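PDB 1ZWX: sphingomyelinase-c from Listeria ivanovii, which belongs to the endonuclease/exonuclease/phosphatase family and has the layered alpha/beta fold, two packed sheets with helices outside, of DNase I-like proteins. Local coordinates for residues Tyr7-Ile13 with Asp187-Phe191; His151-Asp155 with Ile167-Met172; Ser164-Arg168 with Asp203-Asp207; Leu212-Pro217 with Ile250-Gly255. All blocks are in the same frame, centred on the assembly; numbering follows the deposited sequence.

Contact 1. Residues Tyr7-Ile13 with Asp187-Phe191; sequences YPGNFKI and DEIIF
The phenol oxygen of Tyr-7 provides the hydrogen bond between residues 7-13 and 187-191: the backbone N of Ile-189 donates to Tyr-7 OH over 3.0 Å at an N-H...O angle of 158°. With CG anti to the backbone N (chi1 -171°), the tyrosine carries its hydroxyl across to Ile-189. The hydroxyl is also bonded to the carbonyl oxygen of Pro-144 in strand 143-151, so it serves two backbones at once, as tyrosine can by both accepting and donating. The ring of Tyr-7 presents its edge to the loop at Asp-187, with CE2 3.2 Å from Asp-187 O.

Apolar packing follows along the strand. Ile-189 uses both branches: CG2 lies 4.0 Å from Tyr-7 CZ, while CD1 reaches CG of Pro-8, which follows a cis peptide bond.

The aromatic part centres on Phe-191. Its ring is nearly parallel to that of Phe-11, 14° between planes, but strongly displaced, centroids 5.4 Å apart, with little face shared. Ile-13 makes a CH-pi contact, its CD1 standing 3.6 Å from the centroid of the Phe-191 ring, and CG1 of Ile-189 lies over the opposite face.

Ile-13, Ile-189 and Phe-191 thus fill the interface between the two sheets with hydrocarbon, which demands little polar pairing. At the outer end, the amphipathic tyrosine joins this core to the backbone by its hydroxyl.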
# COMPACT_ATOMS: atom_id res chain seq x y z
N TYR A 7 14.64 19.99 -4.94
CA TYR A 7 13.48 19.24 -5.48
C TYR A 7 13.88 17.96 -6.23
O TYR A 7 14.60 18.05 -7.22
CB TYR A 7 12.67 20.14 -6.40
CG TYR A 7 11.33 19.55 -6.84
CD1 TYR A 7 10.29 19.33 -5.92
CD2 TYR A 7 11.10 19.24 -8.18
CE1 TYR A 7 9.05 18.81 -6.36
CE2 TYR A 7 9.88 18.73 -8.61
CZ TYR A 7 8.86 18.49 -7.70
OH TYR A 7 7.66 17.99 -8.17
N PRO A 8 13.38 16.77 -5.81
CA PRO A 8 12.40 16.52 -4.73
C PRO A 8 12.94 16.73 -3.32
O PRO A 8 12.16 17.03 -2.41
CB PRO A 8 12.02 15.05 -4.94
CG PRO A 8 13.20 14.46 -5.56
CD PRO A 8 13.75 15.51 -6.48
N GLY A 9 14.24 16.56 -3.11
CA GLY A 9 14.84 16.89 -1.84
C GLY A 9 14.68 15.76 -0.84
O GLY A 9 14.72 14.59 -1.23
N ASN A 10 14.51 16.11 0.43
CA ASN A 10 14.37 15.10 1.47
C ASN A 10 12.88 14.74 1.60
O ASN A 10 12.21 15.17 2.57
CB ASN A 10 14.96 15.57 2.81
CG ASN A 10 14.83 14.51 3.92
OD1 ASN A 10 14.34 13.39 3.70
ND2 ASN A 10 15.28 14.88 5.12
N PHE A 11 12.37 14.00 0.60
CA PHE A 11 11.00 13.50 0.60
C PHE A 11 11.00 12.04 0.97
O PHE A 11 11.82 11.26 0.47
CB PHE A 11 10.35 13.64 -0.76
CG PHE A 11 8.85 13.77 -0.70
CD1 PHE A 11 8.26 14.97 -0.30
CD2 PHE A 11 8.01 12.69 -1.05
CE1 PHE A 11 6.88 15.12 -0.26
CE2 PHE A 11 6.62 12.83 -1.02
CZ PHE A 11 6.04 14.03 -0.61
N LYS A 12 10.06 11.69 1.85
CA LYS A 12 10.02 10.37 2.46
C LYS A 12 8.57 9.87 2.52
O LYS A 12 7.67 10.57 3.01
CB LYS A 12 10.63 10.46 3.84
CG LYS A 12 10.76 9.17 4.57
CD LYS A 12 11.75 9.35 5.69
CE LYS A 12 11.27 8.68 6.92
NZ LYS A 12 11.93 9.27 8.15
N ILE A 13 8.36 8.64 2.03
CA ILE A 13 7.03 8.01 1.97
C ILE A 13 7.18 6.64 2.62
O ILE A 13 8.15 5.93 2.35
CB ILE A 13 6.56 7.80 0.50
CG1 ILE A 13 6.48 9.12 -0.23
CG2 ILE A 13 5.18 7.08 0.44
CD1 ILE A 13 6.34 8.97 -1.70
N ASP A 187 8.31 18.35 -15.12
CA ASP A 187 9.22 18.81 -14.09
C ASP A 187 8.65 18.56 -12.68
O ASP A 187 9.26 18.94 -11.70
CB ASP A 187 9.65 20.28 -14.27
CG ASP A 187 8.47 21.23 -14.36
OD1 ASP A 187 7.34 20.88 -13.94
OD2 ASP A 187 8.66 22.37 -14.83
N GLU A 188 7.51 17.87 -12.60
CA GLU A 188 6.97 17.45 -11.29
C GLU A 188 7.08 15.94 -11.05
O GLU A 188 6.92 15.15 -11.99
CB GLU A 188 5.52 17.93 -11.18
CG GLU A 188 5.44 19.44 -11.18
CD GLU A 188 4.02 19.99 -11.15
OE1 GLU A 188 3.90 21.18 -11.46
OE2 GLU A 188 3.03 19.29 -10.81
N ILE A 189 7.34 15.54 -9.80
CA ILE A 189 7.60 14.14 -9.48
C ILE A 189 6.29 13.36 -9.21
O ILE A 189 5.35 13.89 -8.62
CB ILE A 189 8.58 14.01 -8.31
CG1 ILE A 189 9.05 12.55 -8.13
CG2 ILE A 189 7.96 14.63 -7.00
CD1 ILE A 189 10.36 12.34 -7.33
N ILE A 190 6.26 12.10 -9.68
CA ILE A 190 5.15 11.18 -9.43
C ILE A 190 5.72 9.92 -8.77
O ILE A 190 6.71 9.32 -9.26
CB ILE A 190 4.40 10.79 -10.72
CG1 ILE A 190 3.98 12.01 -11.51
CG2 ILE A 190 3.18 9.87 -10.39
CD1 ILE A 190 3.34 11.69 -12.85
N PHE A 191 5.11 9.56 -7.64
CA PHE A 191 5.43 8.32 -6.94
C PHE A 191 4.25 7.36 -7.10
O PHE A 191 3.08 7.77 -7.19
CB PHE A 191 5.64 8.56 -5.45
CG PHE A 191 6.76 9.51 -5.11
CD1 PHE A 191 6.50 10.86 -4.90
CD2 PHE A 191 8.05 9.02 -4.91
CE1 PHE A 191 7.54 11.74 -4.54
CE2 PHE A 191 9.10 9.88 -4.55
CZ PHE A 191 8.82 11.25 -4.34

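Contact 2. Residues His151-Asp155 with Ile167-Met172; sequences HTQAD and IRAEQM. Unlike the reference sequence in segment 151-155: Gln-153 (reference Pro).
Arg-168 reaches from the helix to the backbone of Gln-153 and the carboxylate of Asp-155. From CB, its chi1 of -77° sets CG beside the backbone N, and Arg-168 CG passes 3.3 Å from Gln-153 O; CD next crosses near OG1 of Thr-152. The chain then bends, turning NE to Glu-204 and the end of the guanidinium to the loop. Arg-168 NH1 donates to Gln-153 O over 2.9 Å; the oxygen lies in the guanidinium plane, although NH1 stands above the carbonyl plane. Both end nitrogens converge on one atom, Arg-168 NH2 at 2.9 Å and Arg-168 NH1 at 3.1 Å from Asp-155 OD1, approaching from the same face of the carboxylate. Ser-164 OG binds that oxygen too. Arginine suits the place because its flat donor array serves three residues.

One turn on, the extended Gln-171 offers OE1 in its carbonyl plane to the backbone N of Gln-153, 2.9 Å away with an N-H...O angle of 177°. Its NE2 meets Arg-121 O and a water that also bonds OE1 of Gln-153, an oxygen held by Gly-123 N as well.

The loop leaving strand 143-151 is thereby strapped to helix 161-182, which the Arg-168 to Glu-204 salt bridge links to helix 203-212.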
# COMPACT_ATOMS: atom_id res chain seq x y z
N HIS A 151 -3.15 -1.11 -4.39
CA HIS A 151 -3.02 -2.48 -3.92
C HIS A 151 -3.70 -3.30 -5.02
O HIS A 151 -4.91 -3.21 -5.22
CB HIS A 151 -3.73 -2.68 -2.56
CG HIS A 151 -3.73 -4.10 -2.06
ND1 HIS A 151 -4.58 -4.55 -1.07
CD2 HIS A 151 -2.98 -5.17 -2.42
CE1 HIS A 151 -4.34 -5.83 -0.83
NE2 HIS A 151 -3.37 -6.24 -1.63
N THR A 152 -2.89 -4.05 -5.76
CA THR A 152 -3.36 -4.76 -6.97
C THR A 152 -3.78 -6.22 -6.65
O THR A 152 -3.60 -6.71 -5.55
CB THR A 152 -2.26 -4.78 -8.08
OG1 THR A 152 -1.08 -5.35 -7.53
CG2 THR A 152 -1.94 -3.35 -8.57
N GLN A 153 -4.39 -6.85 -7.65
CA GLN A 153 -4.81 -8.25 -7.62
C GLN A 153 -3.76 -9.20 -7.03
O GLN A 153 -2.61 -9.20 -7.47
CB GLN A 153 -5.13 -8.67 -9.07
CG GLN A 153 -5.50 -10.18 -9.21
CD GLN A 153 -6.90 -10.48 -8.67
OE1 GLN A 153 -7.86 -9.75 -8.93
NE2 GLN A 153 -7.02 -11.58 -7.93
N ALA A 154 -4.20 -10.08 -6.10
CA ALA A 154 -3.32 -11.09 -5.53
C ALA A 154 -3.39 -12.39 -6.36
O ALA A 154 -4.36 -12.61 -7.09
CB ALA A 154 -3.75 -11.41 -4.09
N ASP A 155 -2.37 -13.23 -6.22
CA ASP A 155 -2.50 -14.67 -6.59
C ASP A 155 -3.61 -15.26 -5.68
O ASP A 155 -3.67 -14.91 -4.48
CB ASP A 155 -1.15 -15.39 -6.44
CG ASP A 155 -0.18 -15.06 -7.58
OD1 ASP A 155 -0.54 -14.31 -8.50
OD2 ASP A 155 0.95 -15.60 -7.60
N ILE A 167 -4.52 -9.90 -15.02
CA ILE A 167 -5.32 -8.90 -14.31
C ILE A 167 -4.39 -7.77 -13.77
O ILE A 167 -4.68 -6.60 -13.99
CB ILE A 167 -6.14 -9.53 -13.13
CG1 ILE A 167 -7.22 -10.49 -13.68
CG2 ILE A 167 -6.85 -8.44 -12.31
CD1 ILE A 167 -7.71 -11.49 -12.60
N ARG A 168 -3.29 -8.13 -13.13
CA ARG A 168 -2.33 -7.13 -12.59
C ARG A 168 -1.76 -6.26 -13.70
O ARG A 168 -1.58 -5.07 -13.53
CB ARG A 168 -1.18 -7.77 -11.86
CG ARG A 168 -1.53 -8.26 -10.47
CD ARG A 168 -0.31 -8.65 -9.73
NE ARG A 168 0.29 -9.92 -10.16
CZ ARG A 168 -0.03 -11.12 -9.68
NH1 ARG A 168 -0.95 -11.25 -8.70
NH2 ARG A 168 0.60 -12.19 -10.17
N ALA A 169 -1.51 -6.86 -14.86
CA ALA A 169 -1.00 -6.12 -16.00
C ALA A 169 -2.04 -5.12 -16.50
O ALA A 169 -1.66 -3.98 -16.84
CB ALA A 169 -0.53 -7.11 -17.13
N GLU A 170 -3.33 -5.48 -16.46
CA GLU A 170 -4.39 -4.57 -16.89
C GLU A 170 -4.51 -3.45 -15.85
O GLU A 170 -4.70 -2.27 -16.20
CB GLU A 170 -5.72 -5.31 -17.05
CG GLU A 170 -6.83 -4.54 -17.73
CD GLU A 170 -7.55 -3.53 -16.79
OE1 GLU A 170 -8.17 -2.58 -17.29
OE2 GLU A 170 -7.50 -3.69 -15.56
N GLN A 171 -4.38 -3.82 -14.58
CA GLN A 171 -4.48 -2.81 -13.49
C GLN A 171 -3.31 -1.84 -13.54
O GLN A 171 -3.49 -0.65 -13.33
CB GLN A 171 -4.55 -3.53 -12.14
CG GLN A 171 -5.92 -4.24 -11.98
CD GLN A 171 -6.01 -5.05 -10.70
OE1 GLN A 171 -5.01 -5.28 -10.05
NE2 GLN A 171 -7.23 -5.47 -10.34
N MET A 172 -2.10 -2.33 -13.82
CA MET A 172 -0.97 -1.42 -14.04
C MET A 172 -1.22 -0.44 -15.19
O MET A 172 -0.88 0.75 -15.07
CB MET A 172 0.34 -2.18 -14.20
CG MET A 172 0.54 -3.10 -13.09
SD MET A 172 2.05 -3.55 -12.34
CE MET A 172 1.43 -4.62 -11.04
O HOH W 1 -8.10 -6.94 -7.90

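Contact 3. Residues Ser164-Arg168 with Asp203-Asp207; sequences SRAIR and DEYHD
Glu-204 crosses from helix 203-207 to helix 164-168, where its carboxylate meets the buried Arg-168 side-on. Arg-168 NE donates to Glu-204 OE1 over 2.8 Å, a nearly straight bond at 167°, and NH2 of Arg-168 reaches Glu-204 OE2 on its syn lone pair at 3.2 Å. The carboxylate arrives because Glu-204 has CG anti to the backbone N (chi1 -170°) and the chain extended beyond it. A water adds to the grip, donating to Glu-204 OE1 and to the backbone Arg-165 O. Asp-155 takes NH1 of Arg-168 and shares NH2, so two acids probably stabilise one buried positive charge.

The outer side is looser. Arg-165, also extended, slides past Glu-204 in the opposite direction and lays one guanidinium face over the helix backbone, CZ lying 3.8 Å from Glu-204 CA. Its bond to Asp-207 is long, 3.3 Å from Arg-165 NH2 to Asp-207 OD2, and comes from well above the carboxylate plane. A long, flexible side chain suits this partly exposed rim.

The two segments run nearly parallel, at 13°, with axes 11.7 Å apart, a gap spanned by long charged side chains. Such side-by-side helices flanking a sheet belong to the alpha/beta sandwich of DNase I-like proteins.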
# COMPACT_ATOMS: atom_id res chain seq x y z
N SER A 164 -4.04 -14.21 -12.89
CA SER A 164 -3.74 -13.14 -11.92
C SER A 164 -2.66 -12.19 -12.51
O SER A 164 -2.75 -10.97 -12.36
CB SER A 164 -3.41 -13.70 -10.54
OG SER A 164 -2.33 -14.60 -10.56
N ARG A 165 -1.69 -12.73 -13.23
CA ARG A 165 -0.72 -11.87 -13.94
C ARG A 165 -1.36 -10.93 -14.99
O ARG A 165 -1.02 -9.71 -15.09
CB ARG A 165 0.43 -12.73 -14.52
CG ARG A 165 1.41 -11.97 -15.43
CD ARG A 165 2.66 -12.81 -15.68
NE ARG A 165 3.68 -12.05 -16.43
CZ ARG A 165 4.86 -12.53 -16.81
NH1 ARG A 165 5.21 -13.79 -16.51
NH2 ARG A 165 5.70 -11.76 -17.49
N ALA A 166 -2.27 -11.46 -15.80
CA ALA A 166 -2.98 -10.64 -16.77
C ALA A 166 -3.80 -9.54 -16.09
O ALA A 166 -3.82 -8.40 -16.56
CB ALA A 166 -3.92 -11.50 -17.63
N ILE A 167 -4.52 -9.90 -15.02
CA ILE A 167 -5.32 -8.90 -14.31
C ILE A 167 -4.39 -7.77 -13.77
O ILE A 167 -4.68 -6.60 -13.99
CB ILE A 167 -6.14 -9.53 -13.13
CG1 ILE A 167 -7.22 -10.49 -13.68
CG2 ILE A 167 -6.85 -8.44 -12.31
CD1 ILE A 167 -7.71 -11.49 -12.60
N ARG A 168 -3.29 -8.13 -13.13
CA ARG A 168 -2.33 -7.13 -12.59
C ARG A 168 -1.76 -6.26 -13.70
O ARG A 168 -1.58 -5.07 -13.53
CB ARG A 168 -1.18 -7.77 -11.86
CG ARG A 168 -1.53 -8.26 -10.47
CD ARG A 168 -0.31 -8.65 -9.73
NE ARG A 168 0.29 -9.92 -10.16
CZ ARG A 168 -0.03 -11.12 -9.68
NH1 ARG A 168 -0.95 -11.25 -8.70
NH2 ARG A 168 0.60 -12.19 -10.17
N ASP A 203 10.17 -12.52 -14.16
CA ASP A 203 9.74 -11.99 -15.45
C ASP A 203 8.64 -10.94 -15.28
O ASP A 203 8.67 -9.90 -15.95
CB ASP A 203 9.22 -13.09 -16.38
CG ASP A 203 10.33 -13.98 -16.94
OD1 ASP A 203 11.53 -13.72 -16.70
OD2 ASP A 203 9.99 -14.95 -17.64
N GLU A 204 7.66 -11.24 -14.42
CA GLU A 204 6.55 -10.31 -14.18
C GLU A 204 7.08 -8.97 -13.61
O GLU A 204 6.58 -7.92 -13.96
CB GLU A 204 5.48 -10.89 -13.24
CG GLU A 204 4.23 -10.01 -13.21
CD GLU A 204 3.12 -10.50 -12.29
OE1 GLU A 204 1.98 -10.00 -12.39
OE2 GLU A 204 3.38 -11.38 -11.50
N TYR A 205 8.09 -9.03 -12.75
CA TYR A 205 8.73 -7.81 -12.23
C TYR A 205 9.31 -6.96 -13.37
O TYR A 205 9.02 -5.78 -13.48
CB TYR A 205 9.82 -8.13 -11.21
CG TYR A 205 10.41 -6.85 -10.63
CD1 TYR A 205 9.79 -6.19 -9.54
CD2 TYR A 205 11.56 -6.27 -11.18
CE1 TYR A 205 10.32 -5.01 -9.02
CE2 TYR A 205 12.10 -5.07 -10.65
CZ TYR A 205 11.46 -4.45 -9.59
OH TYR A 205 12.00 -3.29 -9.07
N HIS A 206 10.07 -7.60 -14.26
CA HIS A 206 10.58 -6.93 -15.47
C HIS A 206 9.48 -6.23 -16.21
O HIS A 206 9.61 -5.03 -16.53
CB HIS A 206 11.31 -7.93 -16.41
CG HIS A 206 11.63 -7.35 -17.75
ND1 HIS A 206 10.68 -7.20 -18.74
CD2 HIS A 206 12.78 -6.86 -18.26
CE1 HIS A 206 11.23 -6.63 -19.80
NE2 HIS A 206 12.51 -6.41 -19.53
N ASP A 207 8.38 -6.93 -16.47
CA ASP A 207 7.28 -6.35 -17.21
C ASP A 207 6.57 -5.21 -16.47
O ASP A 207 6.10 -4.25 -17.10
CB ASP A 207 6.25 -7.41 -17.58
CG ASP A 207 6.72 -8.29 -18.75
OD1 ASP A 207 7.93 -8.29 -19.11
OD2 ASP A 207 5.87 -9.01 -19.27
O HOH W 2 1.43 -8.49 -14.41

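Contact 4. Residues Leu212-Pro217 with Ile250-Gly255; sequences LNVSSP and IFVENG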
# COMPACT_ATOMS: atom_id res chain seq x y z
N LEU A 212 4.25 0.19 -15.69
CA LEU A 212 4.13 1.39 -14.80
C LEU A 212 5.09 2.50 -15.21
O LEU A 212 5.00 3.63 -14.68
CB LEU A 212 4.44 1.02 -13.35
CG LEU A 212 3.41 0.15 -12.59
CD1 LEU A 212 3.90 -0.04 -11.16
CD2 LEU A 212 1.99 0.75 -12.63
N ASN A 213 6.03 2.18 -16.11
CA ASN A 213 7.09 3.13 -16.51
C ASN A 213 7.93 3.59 -15.31
O ASN A 213 8.03 4.79 -15.03
CB ASN A 213 6.45 4.32 -17.27
CG ASN A 213 7.50 5.21 -17.95
OD1 ASN A 213 7.31 6.44 -18.11
ND2 ASN A 213 8.61 4.62 -18.32
N VAL A 214 8.53 2.64 -14.60
CA VAL A 214 9.31 2.93 -13.41
C VAL A 214 10.59 2.11 -13.48
O VAL A 214 10.66 1.17 -14.28
CB VAL A 214 8.51 2.60 -12.08
CG1 VAL A 214 7.23 3.41 -12.01
CG2 VAL A 214 8.19 1.09 -11.98
N SER A 215 11.57 2.44 -12.65
CA SER A 215 12.77 1.61 -12.47
C SER A 215 12.91 1.16 -11.04
O SER A 215 12.26 1.72 -10.14
CB SER A 215 14.05 2.37 -12.88
OG SER A 215 13.89 2.86 -14.19
N SER A 216 13.75 0.15 -10.83
CA SER A 216 14.03 -0.34 -9.48
C SER A 216 14.71 0.78 -8.69
O SER A 216 15.57 1.49 -9.25
CB SER A 216 14.94 -1.54 -9.53
OG SER A 216 14.28 -2.64 -10.12
N PRO A 217 14.30 0.99 -7.42
CA PRO A 217 15.07 1.89 -6.54
C PRO A 217 16.57 1.58 -6.54
O PRO A 217 16.97 0.43 -6.79
CB PRO A 217 14.45 1.66 -5.16
CG PRO A 217 12.99 1.33 -5.49
CD PRO A 217 13.07 0.49 -6.76
N ILE A 250 7.79 1.32 -3.41
CA ILE A 250 7.47 2.70 -3.73
C ILE A 250 8.41 3.15 -4.85
O ILE A 250 9.60 3.24 -4.63
CB ILE A 250 7.56 3.68 -2.52
CG1 ILE A 250 6.79 3.13 -1.28
CG2 ILE A 250 6.97 5.02 -2.94
CD1 ILE A 250 7.27 3.72 0.06
N PHE A 251 7.84 3.45 -6.00
CA PHE A 251 8.61 3.78 -7.21
C PHE A 251 8.49 5.25 -7.56
O PHE A 251 7.54 5.90 -7.20
CB PHE A 251 8.03 3.05 -8.43
CG PHE A 251 8.19 1.54 -8.39
CD1 PHE A 251 7.04 0.72 -8.38
CD2 PHE A 251 9.45 0.93 -8.39
CE1 PHE A 251 7.16 -0.71 -8.38
CE2 PHE A 251 9.59 -0.49 -8.36
CZ PHE A 251 8.42 -1.31 -8.37
N VAL A 252 9.45 5.72 -8.36
CA VAL A 252 9.36 7.02 -9.01
C VAL A 252 9.04 6.79 -10.47
O VAL A 252 9.68 5.93 -11.12
CB VAL A 252 10.70 7.78 -8.86
CG1 VAL A 252 10.65 9.04 -9.71
CG2 VAL A 252 10.97 8.12 -7.39
N GLU A 253 8.08 7.51 -11.00
CA GLU A 253 7.72 7.36 -12.40
C GLU A 253 8.78 8.00 -13.33
O GLU A 253 9.27 9.10 -13.06
CB GLU A 253 6.35 7.94 -12.67
CG GLU A 253 5.56 7.27 -13.85
CD GLU A 253 5.66 8.04 -15.17
OE1 GLU A 253 6.26 9.14 -15.20
OE2 GLU A 253 5.11 7.57 -16.18
N ASN A 254 9.10 7.30 -14.44
CA ASN A 254 10.28 7.67 -15.26
C ASN A 254 10.09 8.85 -16.19
O ASN A 254 11.08 9.47 -16.59
CB ASN A 254 10.85 6.46 -16.04
CG ASN A 254 11.69 5.53 -15.17
OD1 ASN A 254 12.20 5.90 -14.11
ND2 ASN A 254 11.83 4.28 -15.62
N GLY A 255 8.87 9.16 -16.57
CA GLY A 255 8.67 10.26 -17.50
C GLY A 255 8.63 11.64 -16.83
O GLY A 255 8.49 12.66 -17.50
O HOH W 3 11.77 3.86 -8.42
O HOH W 4 11.99 5.13 -11.73
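Val-214 packs its CG2 methyl on the ring of Phe-251, where the loop after helix 203-212 runs beside strand 248-252, an edge strand of its sheet in this alpha/beta sandwich. This is a CH-pi contact: Val-214 CG2 lies 3.7 Å from the ring centroid, only 16° off the normal. A branched side chain fits well: with Val-214 CG1 anti to the carbonyl carbon (chi1 -60°), CG2 sits over the ring, while CG1 lies 3.7 Å from Phe-251 CB at the root of the same side chain. Pro-217 CD approaches Phe-251 CE2 at 4.0 Å, and Leu-212 CD1 touches the ring more loosely. Helix 203-212 packs on the phenylalanine as well, through Tyr-205 and Met-208.

Polar groups of Asn-254 hold the loop beside it. Asn-254 N donates to Asn-213 O over 2.8 Å, and Asn-254 ND2 donates to Ser-215 OG at 2.9 Å with an angle of 158°, the hydroxyl lying close to the amide plane. Asparagine is apt here, since its short amide reaches the loop that its own N-H already holds.

One shell further out, Glu-253 joins the loop to its surroundings by hydrogen bonds. Its bent chain places OE1 against Gly-255 N and His-256 ND1, while OE2 accepts from NE2 of Gln-176 in helix 161-182, and the same nitrogen bonds Leu-212 O.

Beside strand 250-252 water mediates between the backbones: one molecule donates to Ser-215 O at 2.8 Å, accepts from Val-252 N at 3.0 Å, and lies in the plane of the Phe-251 ring, at its edge.

From the N terminus, residues 7-13 enter strand 12-20 and meet 187-191 in contact 1, closing a long loop and joining the two sheets. Contact 2 forms wholly within that span, tying the end of strand 143-151 to helix 161-182. Contact 3 starts on the same helix, sharing Arg-168 with contact 2, but closes on helix 203-212, so it crosses contact 1. Contact 4 opens only after these have closed and brings the chain from helix 203-212 to strand 248-252. There it meets contact 1 directly, since strands 189-193 and 248-252 are neighbours, and it touches contact 3 where Tyr-205 bonds Ser-216.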